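Local structure of actin-related protein 8 (Homo sapiens, 4FO0) at residues A[59-64]-A[301-306]; A[199-204]-A[228-233]; A[243-248]-A[503-508]; A[320-325]-A[357-362]. The protein binds ATP, shows low basal ATPase activity, and is a proposed core component of the INO80 chromatin-remodelling complex, with an important role in organising mitotic chromosomes. One frame throughout, in Å; residues are numbered along the deposited sequence.

Contact 1 of 4, residues A[59-64]-A[301-306]; sequences SWLLRE and CQLTNK
L303 packs against L61 and L62, joining two loops of the actin fold: one between strand 38-47 and helix 71-88, the other a type I beta turn, Q302 to N305, that leads into helix 306-319. The turn is closed by N305 N donating to Q302 O at 3.2 Å, and N305 takes the N-cap position, its OD1 accepting from D308 N.

The tight part centres on L303, whose two methyl branches divide the work. CD1 of L303 meets CD2 of L62 at 3.5 Å, while CD2 of L303 approaches CD1 of L61 at 3.9 Å; in both pairs the side chains cross at about a right angle. With CG of L303 opposite its own carbonyl carbon (chi1 -68°), the fork of the side chain can serve both partners at once. L61 backs this with its other branch, CD2 lying 3.7 Å above one face of the W60 indole, offset toward the rim. C309 of helix 306-319 touches both W60 and L61, and W60 NE1 is bonded to OD2 of the ATP-binding residue D255.

Toward solvent the fit is looser. The side chain of exposed T304 sets off away from the other loop at CB, and its CG2 comes no nearer than 4.2 Å to CD1 of L62.

No direct hydrogen bond links the loops. A water bridges their backbones, accepting from W60 N at 2.8 Å, more weakly from L62 N, and donating to L303 O at 3.0 Å.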
loop_
_atom_site.group_PDB
_atom_site.type_symbol
_atom_site.label_atom_id
_atom_site.label_comp_id
_atom_site.label_asym_id
_atom_site.label_seq_id
_atom_site.Cartn_x
_atom_site.Cartn_y
_atom_site.Cartn_z
ATOM N N SER A 59 11.199 -8.462 -7.209
ATOM C CA SER A 59 10.869 -7.217 -7.871
ATOM C C SER A 59 10.150 -6.307 -6.873
ATOM O O SER A 59 9.395 -6.778 -6.020
ATOM C CB SER A 59 9.976 -7.505 -9.074
ATOM O OG SER A 59 10.281 -8.778 -9.624
ATOM N N TRP A 60 10.395 -5.009 -6.972
ATOM C CA TRP A 60 9.651 -4.036 -6.196
ATOM C C TRP A 60 8.984 -2.975 -7.092
ATOM O O TRP A 60 7.774 -3.031 -7.344
ATOM C CB TRP A 60 10.570 -3.382 -5.186
ATOM C CG TRP A 60 9.877 -2.400 -4.317
ATOM C CD1 TRP A 60 8.538 -2.118 -4.293
ATOM C CD2 TRP A 60 10.488 -1.553 -3.341
ATOM N NE1 TRP A 60 8.283 -1.140 -3.361
ATOM C CE2 TRP A 60 9.461 -0.775 -2.764
ATOM C CE3 TRP A 60 11.807 -1.376 -2.896
ATOM C CZ2 TRP A 60 9.709 0.161 -1.767
ATOM C CZ3 TRP A 60 12.052 -0.449 -1.908
ATOM C CH2 TRP A 60 11.008 0.310 -1.352
ATOM N N LEU A 61 9.772 -2.013 -7.572
ATOM C CA LEU A 61 9.251 -1.015 -8.501
ATOM C C LEU A 61 9.197 -1.541 -9.936
ATOM O O LEU A 61 8.588 -0.928 -10.802
ATOM C CB LEU A 61 10.053 0.290 -8.466
ATOM C CG LEU A 61 10.183 1.087 -7.174
ATOM C CD1 LEU A 61 10.603 2.501 -7.529
ATOM C CD2 LEU A 61 8.899 1.091 -6.344
ATOM N N LEU A 62 9.843 -2.662 -10.211
ATOM C CA LEU A 62 9.631 -3.290 -11.508
ATOM C C LEU A 62 8.605 -4.410 -11.385
ATOM O O LEU A 62 8.294 -4.871 -10.280
ATOM C CB LEU A 62 10.930 -3.815 -12.095
ATOM C CG LEU A 62 11.903 -2.773 -12.628
ATOM C CD1 LEU A 62 12.912 -3.465 -13.511
ATOM C CD2 LEU A 62 11.165 -1.707 -13.411
ATOM N N ARG A 63 8.073 -4.836 -12.525
ATOM C CA ARG A 63 7.021 -5.841 -12.557
ATOM C C ARG A 63 6.956 -6.367 -13.970
ATOM O O ARG A 63 7.511 -5.749 -14.878
ATOM C CB ARG A 63 5.673 -5.225 -12.152
ATOM C CG ARG A 63 5.301 -3.963 -12.940
ATOM C CD ARG A 63 3.985 -3.371 -12.469
ATOM N NE ARG A 63 2.884 -4.330 -12.551
ATOM C CZ ARG A 63 1.666 -4.108 -12.066
ATOM N NH1 ARG A 63 1.394 -2.964 -11.463
ATOM N NH2 ARG A 63 0.724 -5.027 -12.182
ATOM N N GLU A 64 6.279 -7.498 -14.160
ATOM C CA GLU A 64 6.097 -8.071 -15.494
ATOM C C GLU A 64 5.280 -7.174 -16.418
ATOM O O GLU A 64 4.336 -6.513 -15.991
ATOM C CB GLU A 64 5.390 -9.419 -15.410
ATOM C CG GLU A 64 6.256 -10.590 -15.023
ATOM C CD GLU A 64 5.412 -11.830 -14.753
ATOM O OE1 GLU A 64 5.752 -12.600 -13.824
ATOM O OE2 GLU A 64 4.398 -12.024 -15.464
ATOM N N CYS A 301 21.048 5.802 -11.210
ATOM C CA CYS A 301 19.887 5.177 -10.651
ATOM C C CYS A 301 19.447 3.953 -11.402
ATOM O O CYS A 301 19.533 3.887 -12.581
ATOM C CB CYS A 301 18.784 6.202 -10.641
ATOM S SG CYS A 301 17.420 5.948 -9.547
ATOM N N GLN A 302 18.963 2.980 -10.675
ATOM C CA GLN A 302 18.414 1.744 -11.242
ATOM C C GLN A 302 17.218 1.262 -10.440
ATOM O O GLN A 302 17.254 1.266 -9.207
ATOM C CB GLN A 302 19.436 0.627 -11.214
ATOM C CG GLN A 302 20.767 0.953 -11.809
ATOM C CD GLN A 302 21.787 -0.101 -11.432
ATOM O OE1 GLN A 302 22.021 -1.042 -12.190
ATOM N NE2 GLN A 302 22.375 0.029 -10.237
ATOM N N LEU A 303 16.177 0.815 -11.137
ATOM C CA LEU A 303 14.949 0.364 -10.482
ATOM C C LEU A 303 15.107 -0.976 -9.748
ATOM O O LEU A 303 14.327 -1.303 -8.852
ATOM C CB LEU A 303 13.805 0.306 -11.490
ATOM C CG LEU A 303 13.369 1.686 -11.996
ATOM C CD1 LEU A 303 12.456 1.587 -13.226
ATOM C CD2 LEU A 303 12.677 2.455 -10.883
ATOM N N THR A 304 16.128 -1.738 -10.124
ATOM C CA THR A 304 16.418 -3.021 -9.495
ATOM C C THR A 304 17.146 -2.861 -8.165
ATOM O O THR A 304 17.407 -3.838 -7.468
ATOM C CB THR A 304 17.328 -3.870 -10.394
ATOM O OG1 THR A 304 18.481 -3.102 -10.760
ATOM C CG2 THR A 304 16.597 -4.286 -11.647
ATOM N N ASN A 305 17.485 -1.628 -7.823
ATOM C CA ASN A 305 18.307 -1.361 -6.663
ATOM C C ASN A 305 17.480 -0.811 -5.469
ATOM O O ASN A 305 16.805 0.204 -5.574
ATOM C CB ASN A 305 19.430 -0.404 -7.075
ATOM C CG ASN A 305 20.326 -0.022 -5.921
ATOM O OD1 ASN A 305 19.987 0.845 -5.095
ATOM N ND2 ASN A 305 21.479 -0.666 -5.848
ATOM N N LYS A 306 17.535 -1.498 -4.335
ATOM C CA LYS A 306 16.712 -1.152 -3.175
ATOM C C LYS A 306 16.882 0.272 -2.688
ATOM O O LYS A 306 15.897 0.938 -2.346
ATOM C CB LYS A 306 16.983 -2.110 -2.012
ATOM C CG LYS A 306 15.982 -3.234 -1.886
ATOM C CD LYS A 306 16.641 -4.607 -1.993
ATOM C CE LYS A 306 17.575 -4.879 -0.826
ATOM N NZ LYS A 306 18.831 -5.519 -1.318
HETATM O O HOH W 1 12.514 -3.665 -8.286
#

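Contact 2 of 4, residues A[199-204]-A[228-233]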
loop_
_atom_site.group_PDB
_atom_site.type_symbol
_atom_site.label_atom_id
_atom_site.label_comp_id
_atom_site.label_asym_id
_atom_site.label_seq_id
_atom_site.Cartn_x
_atom_site.Cartn_y
_atom_site.Cartn_z
ATOM N N TYR A 199 -2.044 -14.554 24.499
ATOM C CA TYR A 199 -2.544 -13.544 23.570
ATOM C C TYR A 199 -3.535 -14.081 22.556
ATOM O O TYR A 199 -3.553 -15.269 22.236
ATOM C CB TYR A 199 -1.398 -12.875 22.824
ATOM C CG TYR A 199 -0.583 -11.963 23.685
ATOM C CD1 TYR A 199 -0.781 -10.588 23.658
ATOM C CD2 TYR A 199 0.382 -12.474 24.538
ATOM C CE1 TYR A 199 -0.022 -9.742 24.454
ATOM C CE2 TYR A 199 1.135 -11.644 25.336
ATOM C CZ TYR A 199 0.939 -10.279 25.302
ATOM O OH TYR A 199 1.711 -9.455 26.116
ATOM N N ARG A 200 -4.355 -13.169 22.058
ATOM C CA ARG A 200 -5.211 -13.420 20.926
ATOM C C ARG A 200 -4.826 -12.466 19.809
ATOM O O ARG A 200 -4.131 -11.467 20.029
ATOM C CB ARG A 200 -6.674 -13.219 21.296
ATOM C CG ARG A 200 -7.265 -14.414 21.998
ATOM C CD ARG A 200 -8.663 -14.104 22.479
ATOM N NE ARG A 200 -8.654 -12.943 23.359
ATOM C CZ ARG A 200 -9.744 -12.396 23.878
ATOM N NH1 ARG A 200 -10.932 -12.918 23.606
ATOM N NH2 ARG A 200 -9.643 -11.334 24.665
ATOM N N CYS A 201 -5.306 -12.772 18.614
ATOM C CA CYS A 201 -4.906 -12.055 17.419
ATOM C C CYS A 201 -6.076 -11.576 16.559
ATOM O O CYS A 201 -7.014 -12.317 16.277
ATOM C CB CYS A 201 -4.010 -12.960 16.580
ATOM S SG CYS A 201 -3.601 -12.265 14.981
ATOM N N ILE A 202 -6.010 -10.328 16.128
ATOM C CA ILE A 202 -6.898 -9.873 15.079
ATOM C C ILE A 202 -6.111 -9.744 13.781
ATOM O O ILE A 202 -5.195 -8.924 13.679
ATOM C CB ILE A 202 -7.491 -8.526 15.420
ATOM C CG1 ILE A 202 -8.208 -8.604 16.783
ATOM C CG2 ILE A 202 -8.377 -8.062 14.270
ATOM C CD1 ILE A 202 -9.695 -8.346 16.727
ATOM N N LEU A 203 -6.469 -10.566 12.801
ATOM C CA LEU A 203 -5.827 -10.553 11.497
ATOM C C LEU A 203 -6.676 -9.857 10.432
ATOM O O LEU A 203 -7.775 -10.310 10.097
ATOM C CB LEU A 203 -5.521 -11.979 11.035
ATOM C CG LEU A 203 -4.872 -12.122 9.644
ATOM C CD1 LEU A 203 -3.549 -11.364 9.560
ATOM C CD2 LEU A 203 -4.644 -13.575 9.276
ATOM N N LEU A 204 -6.160 -8.761 9.890
ATOM C CA LEU A 204 -6.836 -8.086 8.790
ATOM C C LEU A 204 -6.457 -8.747 7.480
ATOM O O LEU A 204 -5.287 -9.057 7.247
ATOM C CB LEU A 204 -6.415 -6.634 8.727
ATOM C CG LEU A 204 -7.231 -5.635 9.517
ATOM C CD1 LEU A 204 -7.262 -6.007 10.990
ATOM C CD2 LEU A 204 -6.620 -4.262 9.292
ATOM N N SER A 228 -3.749 -18.125 21.164
ATOM C CA SER A 228 -4.768 -19.030 21.667
ATOM C C SER A 228 -6.051 -18.870 20.884
ATOM O O SER A 228 -6.860 -19.803 20.784
ATOM C CB SER A 228 -5.026 -18.792 23.154
ATOM O OG SER A 228 -5.578 -17.515 23.349
ATOM N N GLY A 229 -6.237 -17.686 20.321
ATOM C CA GLY A 229 -7.399 -17.441 19.490
ATOM C C GLY A 229 -7.140 -16.348 18.481
ATOM O O GLY A 229 -6.164 -15.618 18.590
ATOM N N ILE A 230 -8.036 -16.225 17.513
ATOM C CA ILE A 230 -7.869 -15.284 16.428
ATOM C C ILE A 230 -9.221 -14.824 15.933
ATOM O O ILE A 230 -10.216 -15.545 16.034
ATOM C CB ILE A 230 -7.141 -15.944 15.227
ATOM C CG1 ILE A 230 -6.876 -14.930 14.112
ATOM C CG2 ILE A 230 -7.970 -17.086 14.660
ATOM C CD1 ILE A 230 -6.032 -15.504 12.968
ATOM N N VAL A 231 -9.243 -13.616 15.391
ATOM C CA VAL A 231 -10.385 -13.135 14.635
ATOM C C VAL A 231 -9.884 -12.598 13.306
ATOM O O VAL A 231 -8.980 -11.759 13.250
ATOM C CB VAL A 231 -11.119 -12.001 15.350
ATOM C CG1 VAL A 231 -12.149 -11.403 14.416
ATOM C CG2 VAL A 231 -11.765 -12.504 16.636
ATOM N N VAL A 232 -10.480 -13.075 12.228
ATOM C CA VAL A 232 -10.108 -12.591 10.916
ATOM C C VAL A 232 -11.165 -11.614 10.428
ATOM O O VAL A 232 -12.355 -11.862 10.581
ATOM C CB VAL A 232 -9.978 -13.748 9.921
ATOM C CG1 VAL A 232 -9.760 -13.212 8.544
ATOM C CG2 VAL A 232 -8.847 -14.646 10.331
ATOM N N HIS A 233 -10.735 -10.495 9.860
ATOM C CA HIS A 233 -11.683 -9.584 9.247
ATOM C C HIS A 233 -11.082 -8.894 8.029
ATOM O O HIS A 233 -9.865 -8.841 7.868
ATOM C CB HIS A 233 -12.157 -8.552 10.262
ATOM C CG HIS A 233 -13.613 -8.229 10.150
ATOM N ND1 HIS A 233 -14.324 -8.404 8.981
ATOM C CD2 HIS A 233 -14.494 -7.760 11.065
ATOM C CE1 HIS A 233 -15.581 -8.046 9.179
ATOM N NE2 HIS A 233 -15.709 -7.651 10.434
#
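Two donors of S228 converge on Y199 O: the backbone N at 3.1 Å, with an almost straight N-H...O angle of 177°, and OG at 3.2 Å. The N lies nearly in line with the C=O bond, whereas OG comes from above the carbonyl plane, placed there by a chi1 of 65° that sets it between its own backbone N and carbonyl carbon. An alanine here would keep the N-H...O bond but is likely to leave Y199 O with a single donor from this segment and the start of the pairing less firmly fixed.

Beyond it the strands run parallel, 16° apart, and exchange a ladder of bonds: G229 O receives C201 N, C201 O receives V231 N at 2.7 Å, V231 O receives L203 N at 2.8 Å, and L203 O receives H233 N. Side chains follow the register; I202 and V231 lie side by side, CD1 to CB 4.2 Å.

These are the two strands of a beta-alpha-beta unit. Its connecting helix 211-225 packs on C201, I230 and V232, while helix 553-563 packs on I202, L204 and H233; strand 17-21 flanks 200-205, and strand 572-573 flanks 229-234.

Contact 3 of 4, residues A[243-248]-A[503-508]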
loop_
_atom_site.group_PDB
_atom_site.type_symbol
_atom_site.label_atom_id
_atom_site.label_comp_id
_atom_site.label_asym_id
_atom_site.label_seq_id
_atom_site.Cartn_x
_atom_site.Cartn_y
_atom_site.Cartn_z
ATOM N N SER A 243 -12.574 4.737 11.103
ATOM C CA SER A 243 -12.880 6.086 10.654
ATOM C C SER A 243 -14.207 6.572 11.223
ATOM O O SER A 243 -14.447 7.769 11.300
ATOM C CB SER A 243 -12.938 6.111 9.136
ATOM O OG SER A 243 -14.083 5.400 8.714
ATOM N N GLY A 244 -15.064 5.631 11.611
ATOM C CA GLY A 244 -16.350 5.955 12.190
ATOM C C GLY A 244 -17.460 6.117 11.174
ATOM O O GLY A 244 -18.540 6.614 11.498
ATOM N N LEU A 245 -17.201 5.704 9.942
ATOM C CA LEU A 245 -18.216 5.754 8.893
ATOM C C LEU A 245 -18.891 4.403 8.713
ATOM O O LEU A 245 -18.344 3.516 8.056
ATOM C CB LEU A 245 -17.594 6.187 7.567
ATOM C CG LEU A 245 -17.263 7.673 7.422
ATOM C CD1 LEU A 245 -17.220 8.363 8.775
ATOM C CD2 LEU A 245 -15.932 7.841 6.691
ATOM N N SER A 246 -20.080 4.244 9.282
ATOM C CA SER A 246 -20.774 2.961 9.199
ATOM C C SER A 246 -21.055 2.550 7.749
ATOM O O SER A 246 -20.899 1.381 7.393
ATOM C CB SER A 246 -22.073 2.980 10.019
ATOM O OG SER A 246 -23.093 3.729 9.370
ATOM N N SER A 247 -21.484 3.507 6.928
ATOM C CA SER A 247 -21.732 3.255 5.512
ATOM C C SER A 247 -20.881 4.173 4.654
ATOM O O SER A 247 -20.848 5.382 4.869
ATOM C CB SER A 247 -23.212 3.434 5.160
ATOM O OG SER A 247 -23.954 2.273 5.486
ATOM N N THR A 248 -20.204 3.607 3.666
ATOM C CA THR A 248 -19.283 4.404 2.876
ATOM C C THR A 248 -18.652 3.566 1.786
ATOM O O THR A 248 -18.520 2.347 1.917
ATOM C CB THR A 248 -18.164 4.999 3.786
ATOM O OG1 THR A 248 -17.284 5.823 3.022
ATOM C CG2 THR A 248 -17.352 3.896 4.448
ATOM N N SER A 503 -20.503 9.567 0.370
ATOM C CA SER A 503 -19.373 9.299 1.252
ATOM C C SER A 503 -18.340 8.359 0.643
ATOM O O SER A 503 -18.544 7.143 0.582
ATOM C CB SER A 503 -19.876 8.716 2.574
ATOM O OG SER A 503 -18.799 8.410 3.439
ATOM N N ILE A 504 -17.224 8.927 0.207
ATOM C CA ILE A 504 -16.105 8.123 -0.290
ATOM C C ILE A 504 -14.867 8.284 0.598
ATOM O O ILE A 504 -14.258 9.356 0.678
ATOM C CB ILE A 504 -15.766 8.473 -1.735
ATOM C CG1 ILE A 504 -17.002 8.252 -2.612
ATOM C CG2 ILE A 504 -14.618 7.627 -2.221
ATOM C CD1 ILE A 504 -17.156 9.273 -3.730
ATOM N N LEU A 505 -14.517 7.210 1.288
ATOM C CA LEU A 505 -13.380 7.232 2.195
ATOM C C LEU A 505 -12.130 6.735 1.485
ATOM O O LEU A 505 -12.145 5.683 0.834
ATOM C CB LEU A 505 -13.671 6.353 3.393
ATOM C CG LEU A 505 -12.535 6.173 4.383
ATOM C CD1 LEU A 505 -12.118 7.529 4.925
ATOM C CD2 LEU A 505 -12.961 5.204 5.488
ATOM N N VAL A 506 -11.053 7.499 1.587
ATOM C CA VAL A 506 -9.804 7.080 0.965
ATOM C C VAL A 506 -8.697 6.799 1.972
ATOM O O VAL A 506 -8.283 7.659 2.756
ATOM C CB VAL A 506 -9.319 8.057 -0.100
ATOM C CG1 VAL A 506 -7.988 7.576 -0.658
ATOM C CG2 VAL A 506 -10.350 8.151 -1.196
ATOM N N VAL A 507 -8.201 5.580 1.902
ATOM C CA VAL A 507 -7.334 5.049 2.923
ATOM C C VAL A 507 -5.998 4.494 2.348
ATOM O O VAL A 507 -5.846 4.324 1.129
ATOM C CB VAL A 507 -8.152 4.027 3.711
ATOM C CG1 VAL A 507 -7.574 2.647 3.599
ATOM C CG2 VAL A 507 -8.341 4.492 5.139
ATOM N N GLY A 508 -5.018 4.259 3.219
ATOM C CA GLY A 508 -3.708 3.809 2.784
ATOM C C GLY A 508 -2.798 4.934 2.303
ATOM O O GLY A 508 -3.201 6.083 2.240
#
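T248 OG1 and S503 OG share a hydrogen bond of 3.0 Å, in which either hydroxyl could be the donor. Both oxygens extend opposite their own backbone N (chi1 -178° for T248 and 178° for S503), and with both torsions near 180° they face each other. OG of S503 also lies 3.5 Å from CB of T248. CB of L505 approaches T248 OG1 as well, at 3.7 Å.

The two segments belong to neighbouring parallel strands, 247-253 and 503-507, of a mixed sheet in which strands 274-276, 258-264, 247-253, 503-507 and 540-542 have the 3-2-1-4-5 order of the ribonuclease H-like core of actins. T248 and S503 are the nearest residues across the segments, CA to CA 5.2 Å. A backbone bond between S503 and C249 pairs the two strands; T248 bonds to V263 of strand 258-264 on one side, and I504 to D540 and I542 on the other.

Further along, L505 makes van der Waals contacts: its CD2 lies 3.4 Å from OG of S243 and 3.8 Å from CB of the same serine, while S243 OG has its polar partners in T240 O and A239 O of its own helix. L245 adds a looser wall, its CD2 4.2 Å from CD2 of L505. At the other end of strand 503-507, G508 touches the bound ATP.

Contact 4 of 4, residues A[320-325]-A[357-362]; sequences CHLDQD and APMALF
P358 and M359 press on C320 and L322 where the loop after helix 306-319 meets the weakly bonded helix 353-359, a buried joint in the actin fold.

The contact between the segments is apolar packing, with no hydrogen bond across it. CG of P358 sits 3.6 Å from CB of C320, and CB of P358 lies 3.6 Å from CD2 of L322, so the pyrrolidine ring fills the angle between the two side chains. L322 and P358 run alongside one another with opposed directions. The same CD2 of L322 also lies 3.5 Å from CG of M359, whose side chain it crosses at a slant. CG of L322 stands opposite its carbonyl carbon (chi1 -71°), which directs the branch toward P358 and M359. A glycine in place of P358 would probably open a gap beside C320 and leave L322 freer to turn. F519 of helix 516-527 touches both L322 and M359, and helix 71-88 covers M359 further out.

The proline N has no hydrogen to give the preceding turn, and the helix kinks here.

Polar bonds shape the loop itself. H321 ND1 accepts D323 N at 3.0 Å, the donor lying in the imidazole plane at its edge. D323 then forms an Asx turn, its OD1 accepting D325 N at 2.8 Å from above the carboxylate plane.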
loop_
_atom_site.group_PDB
_atom_site.type_symbol
_atom_site.label_atom_id
_atom_site.label_comp_id
_atom_site.label_asym_id
_atom_site.label_seq_id
_atom_site.Cartn_x
_atom_site.Cartn_y
_atom_site.Cartn_z
ATOM N N CYS A 320 5.565 15.099 -5.869
ATOM C CA CYS A 320 4.292 14.863 -6.531
ATOM C C CYS A 320 3.113 15.511 -5.801
ATOM O O CYS A 320 3.070 15.562 -4.569
ATOM C CB CYS A 320 4.085 13.358 -6.729
ATOM S SG CYS A 320 5.247 12.693 -7.971
ATOM N N HIS A 321 2.165 16.030 -6.573
ATOM C CA HIS A 321 0.990 16.694 -6.006
ATOM C C HIS A 321 -0.167 16.514 -6.974
ATOM O O HIS A 321 0.057 16.180 -8.140
ATOM C CB HIS A 321 1.266 18.189 -5.796
ATOM C CG HIS A 321 1.531 18.935 -7.070
ATOM N ND1 HIS A 321 0.527 19.520 -7.813
ATOM C CD2 HIS A 321 2.682 19.167 -7.746
ATOM C CE1 HIS A 321 1.051 20.086 -8.887
ATOM N NE2 HIS A 321 2.356 19.891 -8.867
ATOM N N LEU A 322 -1.392 16.725 -6.498
ATOM C CA LEU A 322 -2.569 16.760 -7.376
ATOM C C LEU A 322 -3.252 18.130 -7.329
ATOM O O LEU A 322 -4.477 18.234 -7.226
ATOM C CB LEU A 322 -3.561 15.664 -7.006
ATOM C CG LEU A 322 -3.133 14.239 -7.331
ATOM C CD1 LEU A 322 -4.004 13.235 -6.582
ATOM C CD2 LEU A 322 -3.212 14.001 -8.821
ATOM N N ASP A 323 -2.444 19.180 -7.407
ATOM C CA ASP A 323 -2.942 20.543 -7.304
ATOM C C ASP A 323 -2.771 21.305 -8.639
ATOM O O ASP A 323 -1.647 21.618 -9.034
ATOM C CB ASP A 323 -2.185 21.231 -6.164
ATOM C CG ASP A 323 -2.632 22.661 -5.924
ATOM O OD1 ASP A 323 -3.444 23.185 -6.721
ATOM O OD2 ASP A 323 -2.146 23.265 -4.935
ATOM N N GLN A 324 -3.873 21.598 -9.334
ATOM C CA GLN A 324 -3.795 22.325 -10.613
ATOM C C GLN A 324 -3.018 23.624 -10.500
ATOM O O GLN A 324 -2.360 24.057 -11.449
ATOM C CB GLN A 324 -5.181 22.673 -11.152
ATOM C CG GLN A 324 -5.862 21.563 -11.887
ATOM C CD GLN A 324 -5.150 21.169 -13.169
ATOM O OE1 GLN A 324 -4.694 20.029 -13.307
ATOM N NE2 GLN A 324 -5.084 22.094 -14.127
ATOM N N ASP A 325 -3.104 24.248 -9.336
ATOM C CA ASP A 325 -2.616 25.608 -9.168
ATOM C C ASP A 325 -1.110 25.719 -8.980
ATOM O O ASP A 325 -0.548 26.811 -9.086
ATOM C CB ASP A 325 -3.387 26.307 -8.049
ATOM C CG ASP A 325 -4.881 26.371 -8.331
ATOM O OD1 ASP A 325 -5.265 26.526 -9.514
ATOM O OD2 ASP A 325 -5.673 26.245 -7.377
ATOM N N ALA A 357 2.474 12.320 -12.924
ATOM C CA ALA A 357 2.710 10.997 -12.361
ATOM C C ALA A 357 1.580 10.498 -11.441
ATOM O O ALA A 357 1.097 9.383 -11.601
ATOM C CB ALA A 357 4.040 10.974 -11.643
ATOM N N PRO A 358 1.173 11.316 -10.463
ATOM C CA PRO A 358 0.083 10.924 -9.558
ATOM C C PRO A 358 -1.212 10.706 -10.320
ATOM O O PRO A 358 -2.020 9.865 -9.937
ATOM C CB PRO A 358 -0.078 12.142 -8.636
ATOM C CG PRO A 358 1.202 12.882 -8.749
ATOM C CD PRO A 358 1.786 12.604 -10.101
ATOM N N MET A 359 -1.413 11.470 -11.389
ATOM C CA MET A 359 -2.619 11.336 -12.196
ATOM C C MET A 359 -2.644 10.084 -13.059
ATOM O O MET A 359 -3.664 9.787 -13.665
ATOM C CB MET A 359 -2.817 12.551 -13.085
ATOM C CG MET A 359 -3.251 13.776 -12.330
ATOM S SD MET A 359 -3.705 15.080 -13.467
ATOM C CE MET A 359 -4.699 14.153 -14.635
ATOM N N ALA A 360 -1.537 9.353 -13.133
ATOM C CA ALA A 360 -1.577 8.082 -13.837
ATOM C C ALA A 360 -2.457 7.092 -13.073
ATOM O O ALA A 360 -2.905 6.098 -13.640
ATOM C CB ALA A 360 -0.208 7.530 -14.053
ATOM N N LEU A 361 -2.718 7.373 -11.794
ATOM C CA LEU A 361 -3.684 6.578 -11.024
ATOM C C LEU A 361 -5.077 6.647 -11.645
ATOM O O LEU A 361 -5.887 5.746 -11.469
ATOM C CB LEU A 361 -3.742 7.025 -9.562
ATOM C CG LEU A 361 -2.495 6.675 -8.759
ATOM C CD1 LEU A 361 -2.542 7.354 -7.415
ATOM C CD2 LEU A 361 -2.364 5.154 -8.601
ATOM N N PHE A 362 -5.346 7.715 -12.388
ATOM C CA PHE A 362 -6.630 7.865 -13.049
ATOM C C PHE A 362 -6.575 7.477 -14.524
ATOM O O PHE A 362 -7.613 7.238 -15.154
ATOM C CB PHE A 362 -7.140 9.285 -12.853
ATOM C CG PHE A 362 -7.250 9.673 -11.407
ATOM C CD1 PHE A 362 -8.478 9.615 -10.746
ATOM C CD2 PHE A 362 -6.112 10.057 -10.689
ATOM C CE1 PHE A 362 -8.573 9.956 -9.398
ATOM C CE2 PHE A 362 -6.199 10.399 -9.335
ATOM C CZ PHE A 362 -7.426 10.350 -8.689
#

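From the N terminus, contact 1 opens first at 59-64 and closes only at 301-306, tying the loop ahead of helix 71-88 to the start of helix 306-319. Within that loop is nested contact 2, which closes the short beta-alpha-beta unit of strands 200-205 and 229-234, about 19 Å from contact 1 between nearest atoms and across the chain's centre. Contact 3 opens at 243-248, before contact 1 has closed, so the two cross; it closes at 503-508, pairing parallel strands 247-253 and 503-507 in the second large sheet. Contact 4, at 320-325 and 357-362, follows contact 1 in series and is nested inside contact 3, joining the loop after helix 306-319 to helix 353-359.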